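Local structure of bifunctional cytochrome P450/NADPH--P450 reductase (Deinococcus aerius, 7F3H) at residues A110-Q113 against R114-K117; I406-Q409 against F410-E414. The protein probably hydroxylates organic substrates at a haem iron, using electrons passed from NADPH through a fused reductase domain, as a self-sufficient cytochrome P450. All blocks are in the same frame, centred on the assembly; numbering follows the deposited sequence.

Contact 1. Residues A110-Q113 against R114-K117; sequences AFSQ and RAMK
The chain from S112 to M116 turns into a helix through two i to i+3 bonds, A115 N to S112 O (3.0 Å, bent to 135° at the hydrogen) and the straighter M116 N to Q113 O (2.9 Å, 167°). R114 leans back over S112: with CG wedged between its own backbone N and carbonyl carbon (chi1 75°) and a second bend at CG, the chain doubles round until S112 OG lies over one guanidinium face, displaced toward its rim. The nearest approach is S112 OG to R114 CD, 3.3 Å, and S112 CB reaches R114 NH2 at 3.5 Å. S112 OG lies above the plane rather than before an N-H, so this is van der Waals contact; the hydroxyl's hydrogen bond is with P109 O. In P450 terms the turn ends the loop between helices C and D and starts helix D, here 113-137. A115 CB lies against S112 O at 3.4 Å, and also near A110 O. M116 is bent at CG and again at SD, bringing its methyl CE back to the loop, 3.7 Å from F111 O. Its CG also passes Q113 NE2 at 3.9 Å, the two side chains crossing at about a right angle, while that amide nitrogen is held by the hydroxyl of Y309. An alanine in place of M116 is likely to leave a gap between the first turn of helix 113-137 and helix 408-425, where the methionine touches Q409, F410 and T413. A110 O, meanwhile, is hydrogen-bonded to the hydroxyl of Y119, farther along helix 113-137.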
ATOM      1  N   ALA A 110       7.317 -12.448  12.568  1.00 28.45           N
ATOM      2  CA  ALA A 110       7.747 -11.090  12.884  1.00 33.35           C
ATOM      3  C   ALA A 110       6.745 -10.027  12.467  1.00 30.68           C
ATOM      4  O   ALA A 110       6.950  -8.857  12.813  1.00 23.64           O
ATOM      5  CB  ALA A 110       9.091 -10.767  12.210  1.00 29.52           C
ATOM      6  N   PHE A 111       5.721 -10.400  11.680  1.00 30.63           N
ATOM      7  CA  PHE A 111       4.706  -9.482  11.153  1.00 34.97           C
ATOM      8  C   PHE A 111       3.300  -9.811  11.644  1.00 34.12           C
ATOM      9  O   PHE A 111       2.312  -9.228  11.151  1.00 33.01           O
ATOM     10  CB  PHE A 111       4.724  -9.494   9.621  1.00 33.16           C
ATOM     11  CG  PHE A 111       5.841  -8.687   9.014  1.00 31.31           C
ATOM     12  CD1 PHE A 111       6.878  -9.333   8.347  1.00 29.91           C
ATOM     13  CD2 PHE A 111       5.819  -7.303   9.048  1.00 29.62           C
ATOM     14  CE1 PHE A 111       7.912  -8.609   7.775  1.00 39.24           C
ATOM     15  CE2 PHE A 111       6.854  -6.554   8.471  1.00 32.76           C
ATOM     16  CZ  PHE A 111       7.900  -7.202   7.826  1.00 36.79           C
ATOM     17  N   SER A 112       3.178 -10.769  12.554  1.00 32.76           N
ATOM     18  CA  SER A 112       1.894 -11.149  13.108  1.00 30.83           C
ATOM     19  C   SER A 112       1.433 -10.109  14.097  1.00 27.65           C
ATOM     20  O   SER A 112       2.221  -9.296  14.583  1.00 30.87           O
ATOM     21  CB  SER A 112       1.991 -12.490  13.827  1.00 35.91           C
ATOM     22  OG  SER A 112       2.884 -12.401  14.934  1.00 38.39           O
ATOM     23  N   GLN A 113       0.139 -10.165  14.421  1.00 35.12           N
ATOM     24  CA  GLN A 113      -0.409  -9.263  15.423  1.00 29.35           C
ATOM     25  C   GLN A 113       0.352  -9.344  16.749  1.00 37.15           C
ATOM     26  O   GLN A 113       0.689  -8.303  17.327  1.00 31.46           O
ATOM     27  CB  GLN A 113      -1.899  -9.537  15.612  1.00 28.82           C
ATOM     28  CG  GLN A 113      -2.657  -8.414  16.308  1.00 28.13           C
ATOM     29  CD  GLN A 113      -2.537  -7.068  15.594  1.00 32.43           C
ATOM     30  OE1 GLN A 113      -2.797  -6.941  14.390  1.00 33.64           O
ATOM     31  NE2 GLN A 113      -2.131  -6.056  16.342  1.00 30.47           N
ATOM     32  N   ARG A 114       0.610 -10.559  17.281  1.00 36.75           N
ATOM     33  CA  ARG A 114       1.267 -10.565  18.603  1.00 43.51           C
ATOM     34  C   ARG A 114       2.674  -9.940  18.538  1.00 39.31           C
ATOM     35  O   ARG A 114       3.232  -9.564  19.574  1.00 52.61           O
ATOM     36  CB  ARG A 114       1.242 -11.931  19.341  1.00 44.97           C
ATOM     37  CG  ARG A 114       2.147 -12.953  18.844  1.00 50.65           C
ATOM     38  CD  ARG A 114       1.502 -13.610  17.732  1.00 63.34           C
ATOM     39  NE  ARG A 114       2.154 -14.811  17.177  1.00 73.31           N
ATOM     40  CZ  ARG A 114       1.718 -15.466  16.109  1.00 74.68           C
ATOM     41  NH1 ARG A 114       2.372 -16.555  15.696  1.00 71.82           N
ATOM     42  NH2 ARG A 114       0.524 -15.177  15.579  1.00 73.18           N
ATOM     43  N   ALA A 115       3.257  -9.808  17.337  1.00 33.06           N
ATOM     44  CA  ALA A 115       4.567  -9.149  17.228  1.00 34.50           C
ATOM     45  C   ALA A 115       4.483  -7.618  17.258  1.00 36.24           C
ATOM     46  O   ALA A 115       5.503  -6.951  17.492  1.00 38.91           O
ATOM     47  CB  ALA A 115       5.269  -9.600  15.942  1.00 27.42           C
ATOM     48  N   MET A 116       3.286  -7.041  17.103  1.00 33.59           N
ATOM     49  CA  MET A 116       3.175  -5.609  16.866  1.00 32.56           C
ATOM     50  C   MET A 116       3.545  -4.803  18.103  1.00 33.51           C
ATOM     51  O   MET A 116       4.124  -3.713  17.981  1.00 34.23           O
ATOM     52  CB  MET A 116       1.757  -5.293  16.397  1.00 29.61           C
ATOM     53  CG  MET A 116       1.514  -5.751  14.951  1.00 32.91           C
ATOM     54  SD  MET A 116       2.467  -4.893  13.673  1.00 35.06           S
ATOM     55  CE  MET A 116       3.458  -6.196  12.928  1.00 31.35           C
ATOM     56  N   LYS A 117       3.233  -5.323  19.294  1.00 35.14           N
ATOM     57  CA  LYS A 117       3.631  -4.653  20.529  1.00 36.80           C
ATOM     58  C   LYS A 117       5.128  -4.344  20.518  1.00 37.34           C
ATOM     59  O   LYS A 117       5.545  -3.235  20.881  1.00 31.91           O
ATOM     60  CB  LYS A 117       3.259  -5.510  21.743  1.00 30.87           C
ATOM     61  CG  LYS A 117       3.100  -4.679  23.012  1.00 45.72           C
ATOM     62  CD  LYS A 117       3.213  -5.486  24.305  1.00 40.52           C
ATOM     63  CE  LYS A 117       3.670  -4.571  25.442  1.00 38.67           C
ATOM     64  NZ  LYS A 117       3.230  -5.099  26.750  1.00 51.98           N
TER

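Contact 2. Residues I406-Q409 against F410-E414; sequences IGRQ and FALTE. With HEM (protoporphyrin IX containing Fe), chain E.
Q409 meets T413 one helical turn on, and with R408 and L412 it carries most of this contact. Two donors of T413 grip Q409 O from opposite faces of its carbonyl plane: the amide N at 2.9 Å, as the regular alpha-helical bond, and the hydroxyl OG1 at 2.5 Å. The hydroxyl gets there because OG1 sits beside its own backbone N, opposite the carbonyl carbon (chi1 -52°), and so points back down the helix. R408 and L412 form the neighbouring i to i+4 pair, L412 N donating to R408 O in a nearly straight bond (173°). Outside the backbone, L412 CD1 rests on one face of the R408 guanidinium, toward its rim, 3.6 Å from CZ. The same guanidinium uses its plane for Q409: NH1 lies 2.7 Å from OE1 and meets a lone pair in the amide plane. Q409 NE2 in turn donates to the carbonyl of F111, so both ends of the amide have partners, which is consistent with this orientation of the amide. This turn opens helix 408-425, the L helix that follows the cysteine-ligand loop in P450s. The end of that loop and the start of the helix border the haem, with G407 CA 3.5 Å from the pyrrole atom C2B and F410 CD1 3.4 Å from the vinyl carbon CBB. A water accepts from F410 N and donates to I406 O, joining the loop to the helix start. The bond to the neutral amide oxygen probably stabilises the R408 charge without neutralising it and limits rotation of the guanidinium, while L412 covers part of one face.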
ATOM      1  N   ILE A 406       2.304  -9.123   3.636  1.00 29.43           N
ATOM      2  CA  ILE A 406       2.830  -9.546   4.933  1.00 27.57           C
ATOM      3  C   ILE A 406       2.878  -8.390   5.913  1.00 31.37           C
ATOM      4  O   ILE A 406       3.012  -8.620   7.124  1.00 30.11           O
ATOM      5  CB  ILE A 406       4.233 -10.152   4.797  1.00 31.65           C
ATOM      6  CG1 ILE A 406       4.583 -11.067   5.985  1.00 30.26           C
ATOM      7  CG2 ILE A 406       5.275  -9.053   4.594  1.00 26.46           C
ATOM      8  CD1 ILE A 406       5.848 -11.889   5.698  1.00 24.88           C
ATOM      9  N   GLY A 407       2.833  -7.148   5.414  1.00 31.54           N
ATOM     10  CA  GLY A 407       2.920  -5.936   6.199  1.00 23.70           C
ATOM     11  C   GLY A 407       1.603  -5.429   6.743  1.00 25.91           C
ATOM     12  O   GLY A 407       1.614  -4.439   7.481  1.00 25.49           O
ATOM     13  N   ARG A 408       0.489  -6.133   6.469  1.00 23.44           N
ATOM     14  CA  ARG A 408      -0.854  -5.648   6.793  1.00 23.35           C
ATOM     15  C   ARG A 408      -0.974  -5.181   8.247  1.00 29.08           C
ATOM     16  O   ARG A 408      -1.451  -4.066   8.514  1.00 28.50           O
ATOM     17  CB  ARG A 408      -1.876  -6.750   6.523  1.00 25.00           C
ATOM     18  CG  ARG A 408      -3.278  -6.411   6.951  1.00 26.78           C
ATOM     19  CD  ARG A 408      -4.303  -7.573   6.743  1.00 22.66           C
ATOM     20  NE  ARG A 408      -5.565  -7.213   7.395  1.00 25.26           N
ATOM     21  CZ  ARG A 408      -5.777  -7.314   8.711  1.00 26.56           C
ATOM     22  NH1 ARG A 408      -4.815  -7.791   9.480  1.00 28.92           N
ATOM     23  NH2 ARG A 408      -6.937  -6.947   9.269  1.00 24.77           N
ATOM     24  N   GLN A 409      -0.563  -6.026   9.208  1.00 24.24           N
ATOM     25  CA  GLN A 409      -0.759  -5.675  10.617  1.00 24.88           C
ATOM     26  C   GLN A 409       0.111  -4.495  11.020  1.00 27.09           C
ATOM     27  O   GLN A 409      -0.333  -3.623  11.786  1.00 26.39           O
ATOM     28  CB  GLN A 409      -0.511  -6.882  11.530  1.00 24.95           C
ATOM     29  CG  GLN A 409      -1.594  -7.966  11.439  1.00 21.53           C
ATOM     30  CD  GLN A 409      -1.430  -8.836  10.203  1.00 26.18           C
ATOM     31  OE1 GLN A 409      -2.359  -9.008   9.418  1.00 25.92           O
ATOM     32  NE2 GLN A 409      -0.225  -9.379  10.018  1.00 28.49           N
ATOM     33  N   PHE A 410       1.342  -4.433  10.494  1.00 27.30           N
ATOM     34  CA  PHE A 410       2.187  -3.258  10.700  1.00 28.90           C
ATOM     35  C   PHE A 410       1.515  -2.001  10.162  1.00 27.91           C
ATOM     36  O   PHE A 410       1.417  -0.980  10.862  1.00 25.15           O
ATOM     37  CB  PHE A 410       3.543  -3.472  10.032  1.00 30.68           C
ATOM     38  CG  PHE A 410       4.605  -2.493  10.467  1.00 35.44           C
ATOM     39  CD1 PHE A 410       4.695  -1.237   9.878  1.00 29.85           C
ATOM     40  CD2 PHE A 410       5.530  -2.843  11.455  1.00 32.43           C
ATOM     41  CE1 PHE A 410       5.675  -0.355  10.266  1.00 33.16           C
ATOM     42  CE2 PHE A 410       6.514  -1.976  11.850  1.00 29.71           C
ATOM     43  CZ  PHE A 410       6.596  -0.722  11.260  1.00 38.47           C
ATOM     44  N   ALA A 411       1.040  -2.064   8.919  1.00 23.22           N
ATOM     45  CA  ALA A 411       0.413  -0.905   8.302  1.00 26.01           C
ATOM     46  C   ALA A 411      -0.753  -0.412   9.139  1.00 28.00           C
ATOM     47  O   ALA A 411      -0.767   0.756   9.572  1.00 27.66           O
ATOM     48  CB  ALA A 411      -0.062  -1.256   6.894  1.00 27.00           C
ATOM     49  N   LEU A 412      -1.694  -1.326   9.445  1.00 27.95           N
ATOM     50  CA  LEU A 412      -2.917  -0.951  10.149  1.00 26.39           C
ATOM     51  C   LEU A 412      -2.604  -0.440  11.545  1.00 28.41           C
ATOM     52  O   LEU A 412      -3.212   0.537  12.007  1.00 31.71           O
ATOM     53  CB  LEU A 412      -3.901  -2.123  10.192  1.00 31.67           C
ATOM     54  CG  LEU A 412      -4.543  -2.460   8.831  1.00 25.19           C
ATOM     55  CD1 LEU A 412      -5.401  -3.717   8.938  1.00 20.96           C
ATOM     56  CD2 LEU A 412      -5.354  -1.286   8.278  1.00 17.85           C
ATOM     57  N   THR A 413      -1.637  -1.049  12.227  1.00 28.33           N
ATOM     58  CA  THR A 413      -1.250  -0.518  13.528  1.00 31.92           C
ATOM     59  C   THR A 413      -0.718   0.902  13.381  1.00 33.30           C
ATOM     60  O   THR A 413      -1.057   1.809  14.174  1.00 34.04           O
ATOM     61  CB  THR A 413      -0.203  -1.432  14.168  1.00 32.18           C
ATOM     62  OG1 THR A 413      -0.691  -2.780  14.154  1.00 31.80           O
ATOM     63  CG2 THR A 413       0.105  -1.035  15.603  1.00 24.03           C
ATOM     64  N   GLU A 414       0.136   1.112  12.376  1.00 33.99           N
ATOM     65  CA  GLU A 414       0.825   2.381  12.257  1.00 30.00           C
ATOM     66  C   GLU A 414      -0.242   3.468  12.074  1.00 29.08           C
ATOM     67  O   GLU A 414      -0.216   4.521  12.719  1.00 28.87           O
ATOM     68  CB  GLU A 414       1.623   2.469  10.979  1.00 31.06           C
ATOM     69  CG  GLU A 414       2.915   3.221  11.205  1.00 43.65           C
ATOM     70  CD  GLU A 414       3.616   3.802   9.976  1.00 39.94           C
ATOM     71  OE1 GLU A 414       2.936   4.208   9.012  1.00 57.02           O
ATOM     72  OE2 GLU A 414       4.634   3.071   9.578  1.00 51.95           O
TER
HETATM   73  CHA HEM E 601       2.234  -7.360  -0.616  1.00 23.29           C
HETATM   74  CHB HEM E 601       5.012  -5.352   2.828  1.00 25.55           C
HETATM   75  CHC HEM E 601       1.567  -1.997   3.621  1.00 27.38           C
HETATM   76  CHD HEM E 601      -1.065  -3.833  -0.015  1.00 21.49           C
HETATM   77  C1A HEM E 601       3.272  -7.111   0.247  1.00 25.76           C
HETATM   78  C2A HEM E 601       4.521  -7.843   0.289  1.00 29.25           C
HETATM   79  C3A HEM E 601       5.289  -7.325   1.261  1.00 25.52           C
HETATM   80  C4A HEM E 601       4.576  -6.186   1.817  1.00 24.07           C
HETATM   81  CMA HEM E 601       6.705  -7.808   1.668  1.00 19.69           C
HETATM   82  CAA HEM E 601       4.818  -9.079  -0.574  1.00 26.97           C
HETATM   83  CBA HEM E 601       4.411 -10.312   0.240  1.00 26.10           C
HETATM   84  CGA HEM E 601       4.736 -11.620  -0.483  1.00 31.28           C
HETATM   85  O1A HEM E 601       5.301 -12.513   0.205  1.00 29.44           O
HETATM   86  O2A HEM E 601       4.564 -11.784  -1.729  1.00 26.62           O
HETATM   87  C1B HEM E 601       4.319  -4.294   3.380  1.00 24.15           C
HETATM   88  C2B HEM E 601       4.753  -3.459   4.493  1.00 23.56           C
HETATM   89  C3B HEM E 601       3.771  -2.572   4.733  1.00 23.47           C
HETATM   90  C4B HEM E 601       2.731  -2.770   3.740  1.00 28.11           C
HETATM   91  CMB HEM E 601       6.066  -3.669   5.274  1.00 18.29           C
HETATM   92  CAB HEM E 601       3.691  -1.397   5.732  1.00 25.68           C
HETATM   93  CBB HEM E 601       4.697  -0.984   6.507  1.00 35.04           C
HETATM   94  C1C HEM E 601       0.550  -2.183   2.698  1.00 26.63           C
HETATM   95  C2C HEM E 601      -0.709  -1.431   2.603  1.00 28.38           C
HETATM   96  C3C HEM E 601      -1.384  -1.973   1.572  1.00 24.07           C
HETATM   97  C4C HEM E 601      -0.632  -3.065   1.032  1.00 21.28           C
HETATM   98  CMC HEM E 601      -1.117  -0.226   3.501  1.00 25.84           C
HETATM   99  CAC HEM E 601      -2.745  -1.656   0.972  1.00 27.07           C
HETATM  100  CBC HEM E 601      -3.528  -0.707   1.464  1.00 35.57           C
HETATM  101  C1D HEM E 601      -0.403  -4.943  -0.500  1.00 23.81           C
HETATM  102  C2D HEM E 601      -0.827  -5.767  -1.629  1.00 24.60           C
HETATM  103  C3D HEM E 601       0.087  -6.726  -1.769  1.00 22.22           C
HETATM  104  C4D HEM E 601       1.126  -6.555  -0.773  1.00 24.65           C
HETATM  105  CMD HEM E 601      -2.100  -5.591  -2.498  1.00 17.46           C
HETATM  106  CAD HEM E 601       0.035  -7.806  -2.835  1.00 21.13           C
HETATM  107  CBD HEM E 601       0.733  -7.174  -4.010  1.00 21.33           C
HETATM  108  CGD HEM E 601       0.654  -8.044  -5.218  1.00 27.53           C
HETATM  109  O1D HEM E 601       1.499  -7.786  -6.110  1.00 28.68           O
HETATM  110  O2D HEM E 601      -0.223  -8.967  -5.290  1.00 30.36           O
HETATM  111  NA  HEM E 601       3.359  -6.093   1.171  1.00 23.77           N
HETATM  112  NB  HEM E 601       3.087  -3.858   2.956  1.00 23.11           N
HETATM  113  NC  HEM E 601       0.560  -3.159   1.710  1.00 21.14           N
HETATM  114  ND  HEM E 601       0.787  -5.456  -0.006  1.00 20.20           N
HETATM  115 FE   HEM E 601       1.863  -4.733   1.498  1.00 28.73          FE
HETATM  116  O   HOH W   1       2.209  -6.979   9.373  1.00 24.68           O

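Contact 1 closes nearly three hundred residues before contact 2 opens, yet their centres are about 9 Å apart, and each marks the start of a helix, 113-137 and 408-425. The two openings are packed directly together: F111 CB lies 3.2 Å from I406 O, and M116 SD lies 3.4 Å from F410 N. The haem borders both, since four residues of contact 2 belong to its pocket and the F111 ring comes within about 4 Å of it. The loop leading into helix 113-137 therefore backs the end of the cysteine-ligand loop and the first turn of the helix that follows it, joining distant parts of the single P450 fold on one flank of the cofactor.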